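Local coordinates for epidermin modifying enzyme EPID (Staphylococcus epidermidis, PDB 1G63), which catalyses the FMN-dependent oxidative decarboxylation of the C-terminal cysteine of the peptide precursor of epidermin, at residues S39-I44 against L56-K61; L65-I70 against L99-L104. All blocks are in the same frame, centred on the assembly; numbering follows the deposited sequence.

Contact 1 of 2, residues S39-I44 against L56-K61. With FMN (flavin mononucleotide), chain N.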
loop_
_atom_site.group_PDB
_atom_site.type_symbol
_atom_site.label_atom_id
_atom_site.label_comp_id
_atom_site.label_asym_id
_atom_site.label_seq_id
_atom_site.Cartn_x
_atom_site.Cartn_y
_atom_site.Cartn_z
ATOM N N SER B 39 16.747 -14.457 -6.416
ATOM C CA SER B 39 16.341 -14.460 -7.816
ATOM C C SER B 39 15.598 -15.704 -8.282
ATOM O O SER B 39 14.783 -15.634 -9.206
ATOM C CB SER B 39 17.550 -14.246 -8.724
ATOM O OG SER B 39 18.106 -12.971 -8.520
ATOM N N SER B 40 15.871 -16.842 -7.664
ATOM C CA SER B 40 15.205 -18.061 -8.091
ATOM C C SER B 40 13.703 -18.006 -7.798
ATOM O O SER B 40 12.916 -18.755 -8.367
ATOM C CB SER B 40 15.864 -19.286 -7.434
ATOM O OG SER B 40 15.878 -19.173 -6.030
ATOM N N LYS B 41 13.302 -17.089 -6.930
ATOM C CA LYS B 41 11.893 -16.942 -6.575
ATOM C C LYS B 41 11.064 -16.349 -7.714
ATOM O O LYS B 41 9.837 -16.299 -7.640
ATOM C CB LYS B 41 11.771 -16.105 -5.302
ATOM C CG LYS B 41 12.523 -16.751 -4.135
ATOM C CD LYS B 41 12.620 -15.866 -2.901
ATOM C CE LYS B 41 13.461 -16.553 -1.812
ATOM N NZ LYS B 41 13.687 -15.692 -0.616
ATOM N N ASN B 42 11.735 -15.921 -8.779
ATOM C CA ASN B 42 11.052 -15.377 -9.951
ATOM C C ASN B 42 10.736 -16.505 -10.922
ATOM O O ASN B 42 10.104 -16.278 -11.947
ATOM C CB ASN B 42 11.935 -14.376 -10.692
ATOM C CG ASN B 42 12.180 -13.118 -9.905
ATOM O OD1 ASN B 42 13.091 -12.358 -10.220
ATOM N ND2 ASN B 42 11.369 -12.879 -8.881
ATOM N N PHE B 43 11.191 -17.714 -10.611
ATOM C CA PHE B 43 10.960 -18.850 -11.492
ATOM C C PHE B 43 9.927 -19.820 -10.951
ATOM O O PHE B 43 9.245 -20.506 -11.713
ATOM C CB PHE B 43 12.256 -19.625 -11.729
ATOM C CG PHE B 43 13.296 -18.860 -12.477
ATOM C CD1 PHE B 43 13.871 -17.720 -11.927
ATOM C CD2 PHE B 43 13.724 -19.294 -13.721
ATOM C CE1 PHE B 43 14.861 -17.023 -12.600
ATOM C CE2 PHE B 43 14.713 -18.608 -14.405
ATOM C CZ PHE B 43 15.288 -17.464 -13.841
ATOM N N ILE B 44 9.821 -19.895 -9.634
ATOM C CA ILE B 44 8.872 -20.814 -9.042
ATOM C C ILE B 44 8.318 -20.285 -7.738
ATOM O O ILE B 44 8.811 -19.306 -7.191
ATOM C CB ILE B 44 9.533 -22.181 -8.744
ATOM C CG1 ILE B 44 10.734 -21.971 -7.817
ATOM C CG2 ILE B 44 9.960 -22.862 -10.036
ATOM C CD1 ILE B 44 11.350 -23.253 -7.319
ATOM N N LEU B 56 12.278 -25.904 4.724
ATOM C CA LEU B 56 12.570 -24.855 3.759
ATOM C C LEU B 56 13.103 -23.650 4.528
ATOM O O LEU B 56 12.426 -23.133 5.416
ATOM C CB LEU B 56 11.304 -24.446 3.001
ATOM C CG LEU B 56 11.380 -23.125 2.217
ATOM C CD1 LEU B 56 12.412 -23.207 1.108
ATOM C CD2 LEU B 56 10.016 -22.813 1.642
ATOM N N TYR B 57 14.313 -23.215 4.201
ATOM C CA TYR B 57 14.890 -22.055 4.865
ATOM C C TYR B 57 14.557 -20.816 4.041
ATOM O O TYR B 57 15.021 -20.665 2.913
ATOM C CB TYR B 57 16.402 -22.220 5.007
ATOM C CG TYR B 57 16.792 -23.417 5.843
ATOM C CD1 TYR B 57 17.379 -24.537 5.258
ATOM C CD2 TYR B 57 16.557 -23.437 7.214
ATOM C CE1 TYR B 57 17.720 -25.646 6.016
ATOM C CE2 TYR B 57 16.890 -24.540 7.984
ATOM C CZ TYR B 57 17.475 -25.643 7.382
ATOM O OH TYR B 57 17.825 -26.734 8.146
ATOM N N ASP B 58 13.735 -19.939 4.611
ATOM C CA ASP B 58 13.295 -18.719 3.938
ATOM C C ASP B 58 13.805 -17.481 4.674
ATOM O O ASP B 58 13.331 -17.160 5.762
ATOM C CB ASP B 58 11.762 -18.714 3.881
ATOM C CG ASP B 58 11.198 -17.548 3.089
ATOM O OD1 ASP B 58 9.960 -17.505 2.933
ATOM O OD2 ASP B 58 11.969 -16.680 2.625
ATOM N N GLU B 59 14.768 -16.785 4.074
ATOM C CA GLU B 59 15.347 -15.593 4.697
ATOM C C GLU B 59 14.410 -14.370 4.718
ATOM O O GLU B 59 14.674 -13.396 5.426
ATOM C CB GLU B 59 16.664 -15.227 4.006
ATOM C CG GLU B 59 16.514 -14.782 2.570
ATOM C CD GLU B 59 17.843 -14.654 1.860
ATOM O OE1 GLU B 59 18.690 -13.844 2.289
ATOM O OE2 GLU B 59 18.046 -15.375 0.864
ATOM N N ILE B 60 13.327 -14.410 3.943
ATOM C CA ILE B 60 12.387 -13.301 3.936
ATOM C C ILE B 60 11.453 -13.479 5.119
ATOM O O ILE B 60 11.163 -12.527 5.844
ATOM C CB ILE B 60 11.557 -13.259 2.645
ATOM C CG1 ILE B 60 12.448 -12.862 1.469
ATOM C CG2 ILE B 60 10.422 -12.264 2.794
ATOM C CD1 ILE B 60 11.744 -12.914 0.135
ATOM N N LYS B 61 10.993 -14.711 5.314
ATOM C CA LYS B 61 10.105 -15.029 6.418
ATOM C C LYS B 61 10.864 -14.847 7.728
ATOM O O LYS B 61 10.303 -14.419 8.738
ATOM C CB LYS B 61 9.612 -16.471 6.295
ATOM C CG LYS B 61 8.739 -16.941 7.450
ATOM C CD LYS B 61 8.344 -18.402 7.273
ATOM C CE LYS B 61 7.519 -18.911 8.442
ATOM N NZ LYS B 61 7.093 -20.330 8.236
HETATM N N1 FMN N . 21.934 -18.253 -15.183
HETATM C C2 FMN N . 22.646 -19.420 -15.091
HETATM O O2 FMN N . 23.734 -19.499 -14.597
HETATM N N3 FMN N . 22.070 -20.624 -15.618
HETATM C C4 FMN N . 20.860 -20.714 -16.215
HETATM O O4 FMN N . 20.463 -21.799 -16.666
HETATM C C4A FMN N . 20.108 -19.458 -16.340
HETATM N N5 FMN N . 18.890 -19.445 -16.868
HETATM C C5A FMN N . 18.143 -18.301 -16.814
HETATM C C6 FMN N . 16.763 -18.307 -17.296
HETATM C C7 FMN N . 16.007 -17.175 -17.399
HETATM C C7M FMN N . 14.555 -17.226 -17.900
HETATM C C8 FMN N . 16.502 -15.929 -16.779
HETATM C C8M FMN N . 15.654 -14.680 -16.739
HETATM C C9 FMN N . 17.822 -15.899 -16.342
HETATM C C9A FMN N . 18.664 -17.029 -16.333
HETATM N N10 FMN N . 20.017 -17.054 -15.874
HETATM C C10 FMN N . 20.733 -18.239 -15.759
HETATM C "C1'" FMN N . 20.623 -15.823 -15.344
HETATM C "C2'" FMN N . 20.476 -15.800 -13.803
HETATM O "O2'" FMN N . 19.130 -15.891 -13.332
HETATM C "C3'" FMN N . 21.100 -14.525 -13.238
HETATM O "O3'" FMN N . 22.534 -14.516 -13.537
HETATM C "C4'" FMN N . 20.914 -14.305 -11.744
HETATM O "O4'" FMN N . 21.370 -12.986 -11.350
HETATM C "C5'" FMN N . 21.576 -15.353 -10.863
HETATM O "O5'" FMN N . 21.243 -15.132 -9.477
HETATM P P FMN N . 21.490 -16.211 -8.339
HETATM O O1P FMN N . 22.946 -16.556 -8.370
HETATM O O2P FMN N . 20.590 -17.359 -8.597
HETATM O O3P FMN N . 21.086 -15.468 -7.015
HETATM O O HOH W 1 15.683 -17.344 1.192
#
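Lys41 leaves the 3-10 turn at residues 39-42 and runs out to the loop that follows strand 56-57, where its amino group meets Asp58 and Ile60. From CB the chain starts beside its own backbone N, anti to the carbonyl carbon (chi1 -59°), and stays extended from CG onward. CB and CG touch nothing of residues 56-61. CD lies 4.3 Å from Ile60 CD1, CE a little farther from it, and NZ makes the contact. Lys41 and Ile60 approach tip to tip, NZ lying 3.5 Å from Ile60 CD1. On the polar side a long salt bridge joins Lys41 NZ to Asp58 OD2 at 3.8 Å. A water gives a closer link: it accepts from Lys41 NZ at 3.2 Å and from Glu59 N at 3.1 Å, and donates to Glu59 OE2.

In this Rossmann-like fold strand 56-57 is the outermost strand of the parallel sheet within the chain, bonded through Tyr57 to Ile34 of strand 32-36, so the lysine bridges the end of that edge strand and the connection leading to it. Asp58 is oriented by an Asx turn: its OD2 accepts from Ile60 N at 3.0 Å (152° at the hydrogen), met from above the carboxylate plane, 48° out of it. Glu59 OE1 is bonded to Leu98 N. Just after the 3-10 turn, Phe43 sets its ring edge against the flavin that Ser37 and Ala11 of this chain bind, with CZ 3.5 Å from C8 of that FMN (chain N), and packs on Leu64 of a second subunit.

Contact 2 of 2, residues L65-I70 against L99-L104. With FMN (flavin mononucleotide), chain M.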
loop_
_atom_site.group_PDB
_atom_site.type_symbol
_atom_site.label_atom_id
_atom_site.label_comp_id
_atom_site.label_asym_id
_atom_site.label_seq_id
_atom_site.Cartn_x
_atom_site.Cartn_y
_atom_site.Cartn_z
ATOM N N LEU B 65 17.963 -15.898 10.333
ATOM C CA LEU B 65 18.241 -17.332 10.327
ATOM C C LEU B 65 19.732 -17.560 10.626
ATOM O O LEU B 65 20.591 -16.856 10.090
ATOM C CB LEU B 65 17.866 -17.899 8.955
ATOM C CG LEU B 65 16.929 -19.105 8.848
ATOM C CD1 LEU B 65 16.012 -19.205 10.051
ATOM C CD2 LEU B 65 16.130 -18.974 7.560
ATOM N N ASN B 66 20.033 -18.530 11.488
ATOM C CA ASN B 66 21.416 -18.845 11.860
ATOM C C ASN B 66 22.111 -19.743 10.831
ATOM O O ASN B 66 21.949 -20.966 10.853
ATOM C CB ASN B 66 21.435 -19.540 13.216
ATOM C CG ASN B 66 22.828 -19.641 13.796
ATOM O OD1 ASN B 66 23.789 -19.927 13.084
ATOM N ND2 ASN B 66 22.943 -19.415 15.098
ATOM N N HIS B 67 22.896 -19.137 9.945
ATOM C CA HIS B 67 23.598 -19.877 8.898
ATOM C C HIS B 67 24.609 -20.893 9.435
ATOM O O HIS B 67 24.871 -21.914 8.790
ATOM C CB HIS B 67 24.293 -18.898 7.948
ATOM C CG HIS B 67 25.246 -17.974 8.634
ATOM N ND1 HIS B 67 26.600 -18.217 8.702
ATOM C CD2 HIS B 67 25.032 -16.834 9.333
ATOM C CE1 HIS B 67 27.179 -17.267 9.414
ATOM N NE2 HIS B 67 26.249 -16.415 9.810
ATOM N N ILE B 68 25.179 -20.616 10.604
ATOM C CA ILE B 68 26.143 -21.529 11.206
ATOM C C ILE B 68 25.452 -22.832 11.593
ATOM O O ILE B 68 25.958 -23.919 11.324
ATOM C CB ILE B 68 26.791 -20.898 12.444
ATOM C CG1 ILE B 68 27.587 -19.661 12.016
ATOM C CG2 ILE B 68 27.699 -21.902 13.133
ATOM C CD1 ILE B 68 27.910 -18.728 13.154
ATOM N N ASN B 69 24.286 -22.715 12.216
ATOM C CA ASN B 69 23.511 -23.879 12.609
ATOM C C ASN B 69 23.058 -24.650 11.379
ATOM O O ASN B 69 23.053 -25.880 11.380
ATOM C CB ASN B 69 22.295 -23.457 13.427
ATOM C CG ASN B 69 22.666 -22.996 14.821
ATOM O OD1 ASN B 69 21.835 -22.441 15.541
ATOM N ND2 ASN B 69 23.921 -23.233 15.216
ATOM N N ILE B 70 22.671 -23.927 10.332
ATOM C CA ILE B 70 22.235 -24.574 9.104
ATOM C C ILE B 70 23.360 -25.466 8.574
ATOM O O ILE B 70 23.130 -26.607 8.188
ATOM C CB ILE B 70 21.838 -23.525 8.034
ATOM C CG1 ILE B 70 20.576 -22.785 8.493
ATOM C CG2 ILE B 70 21.595 -24.201 6.683
ATOM C CD1 ILE B 70 20.117 -21.676 7.560
ATOM N N LEU B 99 21.825 -18.001 1.069
ATOM C CA LEU B 99 22.376 -19.151 0.353
ATOM C C LEU B 99 23.888 -19.043 0.212
ATOM O O LEU B 99 24.651 -19.946 0.552
ATOM C CB LEU B 99 21.750 -19.257 -1.039
ATOM C CG LEU B 99 22.231 -20.394 -1.953
ATOM C CD1 LEU B 99 21.137 -20.738 -2.963
ATOM C CD2 LEU B 99 23.522 -19.998 -2.676
ATOM N N THR B 100 24.305 -17.903 -0.289
ATOM C CA THR B 100 25.693 -17.637 -0.530
ATOM C C THR B 100 26.504 -17.539 0.789
ATOM O O THR B 100 27.690 -17.881 0.834
ATOM C CB THR B 100 25.754 -16.383 -1.423
ATOM O OG1 THR B 100 26.856 -16.487 -2.314
ATOM C CG2 THR B 100 25.846 -15.144 -0.614
ATOM N N THR B 101 25.856 -17.110 1.873
ATOM C CA THR B 101 26.530 -17.038 3.176
ATOM C C THR B 101 26.700 -18.461 3.729
ATOM O O THR B 101 27.685 -18.774 4.402
ATOM C CB THR B 101 25.719 -16.202 4.199
ATOM O OG1 THR B 101 25.715 -14.831 3.798
ATOM C CG2 THR B 101 26.325 -16.310 5.590
ATOM N N VAL B 102 25.721 -19.315 3.450
ATOM C CA VAL B 102 25.775 -20.705 3.882
ATOM C C VAL B 102 26.906 -21.423 3.141
ATOM O O VAL B 102 27.624 -22.238 3.728
ATOM C CB VAL B 102 24.421 -21.425 3.612
ATOM C CG1 VAL B 102 24.603 -22.947 3.581
ATOM C CG2 VAL B 102 23.419 -21.037 4.697
ATOM N N CYS B 103 27.068 -21.108 1.857
ATOM C CA CYS B 103 28.112 -21.723 1.051
ATOM C C CYS B 103 29.514 -21.317 1.483
ATOM O O CYS B 103 30.441 -22.105 1.356
ATOM C CB CYS B 103 27.902 -21.411 -0.436
ATOM S SG CYS B 103 26.472 -22.255 -1.153
ATOM N N LEU B 104 29.676 -20.097 1.991
ATOM C CA LEU B 104 30.992 -19.659 2.450
ATOM C C LEU B 104 31.342 -20.444 3.711
ATOM O O LEU B 104 32.423 -21.015 3.833
ATOM C CB LEU B 104 31.002 -18.164 2.780
ATOM C CG LEU B 104 32.327 -17.654 3.385
ATOM C CD1 LEU B 104 33.042 -16.739 2.404
ATOM C CD2 LEU B 104 32.064 -16.909 4.682
HETATM N N1 FMN M . 28.430 -12.309 9.041
HETATM C C2 FMN M . 29.683 -11.973 9.490
HETATM O O2 FMN M . 30.628 -11.782 8.780
HETATM N N3 FMN M . 29.890 -11.846 10.891
HETATM C C4 FMN M . 28.952 -12.032 11.845
HETATM O O4 FMN M . 29.256 -11.926 13.038
HETATM C C4A FMN M . 27.615 -12.423 11.374
HETATM N N5 FMN M . 26.611 -12.587 12.225
HETATM C C5A FMN M . 25.354 -12.781 11.745
HETATM C C6 FMN M . 24.227 -12.859 12.672
HETATM C C7 FMN M . 22.954 -13.188 12.276
HETATM C C7M FMN M . 21.791 -13.243 13.283
HETATM C C8 FMN M . 22.646 -13.233 10.832
HETATM C C8M FMN M . 21.240 -13.449 10.338
HETATM C C9 FMN M . 23.716 -13.191 9.938
HETATM C C9A FMN M . 25.053 -12.969 10.333
HETATM N N10 FMN M . 26.171 -12.889 9.455
HETATM C C10 FMN M . 27.432 -12.523 9.905
HETATM C "C1'" FMN M . 25.967 -13.031 7.998
HETATM C "C2'" FMN M . 25.811 -11.632 7.358
HETATM O "O2'" FMN M . 24.736 -10.849 7.896
HETATM C "C3'" FMN M . 25.593 -11.766 5.853
HETATM O "O3'" FMN M . 26.753 -12.406 5.257
HETATM C "C4'" FMN M . 25.319 -10.471 5.102
HETATM O "O4'" FMN M . 24.943 -10.748 3.733
HETATM C "C5'" FMN M . 26.465 -9.474 5.120
HETATM O "O5'" FMN M . 26.072 -8.240 4.494
HETATM P P FMN M . 26.870 -6.890 4.636
HETATM O O1P FMN M . 28.248 -7.163 4.177
HETATM O O2P FMN M . 26.798 -6.421 6.056
HETATM O O3P FMN M . 26.111 -5.884 3.691
#
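The CG2 methyl of Thr101 sits over one face of the His67 imidazole, 3.7 Å from the ring centroid and 17° off its normal, a CH-pi contact displaced toward the CG and ND1 side. Thr101 divides its two branches: CG2 takes the histidine, while OG1 accepts a hydrogen bond from FMN O3' at 3.0 Å. His67 approaches the same cofactor obliquely, its NE2 3.5 Å from FMN N10. Its CG lies between the backbone N and the carbonyl carbon (chi1 57°), which swings the ring up beside Thr101. Below, the packing is apolar, with His67 CB 4.0 Å from Val102 CG2 and Ile70 CG2 4.2 Å from the same methyl, the Ile70 and Val102 side chains crossing at about a right angle.

Further out, Thr101 OG1 is also bonded to Asn97 O, and a weak bond links His67 ND1 to Thr105 OG1, itself bonded to Thr101 O. The start of helix 67-72 is fixed by its N-cap, Asn66, whose OD1 accepts from Asn69 N at 3.0 Å. Met120 of a third subunit packs on His67, and that subunit supplies Ala11, Thr86 and further bonds to this FMN. Two helices of one subunit thus present the active-site histidine to a flavin shared with its neighbour, an intersubunit FMN site of the HFCD flavoproteins.

Overall arrangement
Neither contact has a direct hydrogen bond across its segments: contact 1, at the surface, relies on a long salt bridge and a shared water, while contact 2, buried, rests on a methyl over a ring and on methyl packing. Their centres lie 15 Å apart, and they follow in series: strand 56-57, part of contact 1, precedes helix 67-72, part of contact 2. They also touch, Tyr57 CD2 packing 4.0 Å from Ile70 CD1 and Asp58 O lying near Leu65 CD2. Each borders a different flavin. Segment 39-44 meets one through Phe43, whereas residues 65-70 and 99-104 reach another held largely by a third subunit, so one chain contributes to two cofactor sites of the dodecamer.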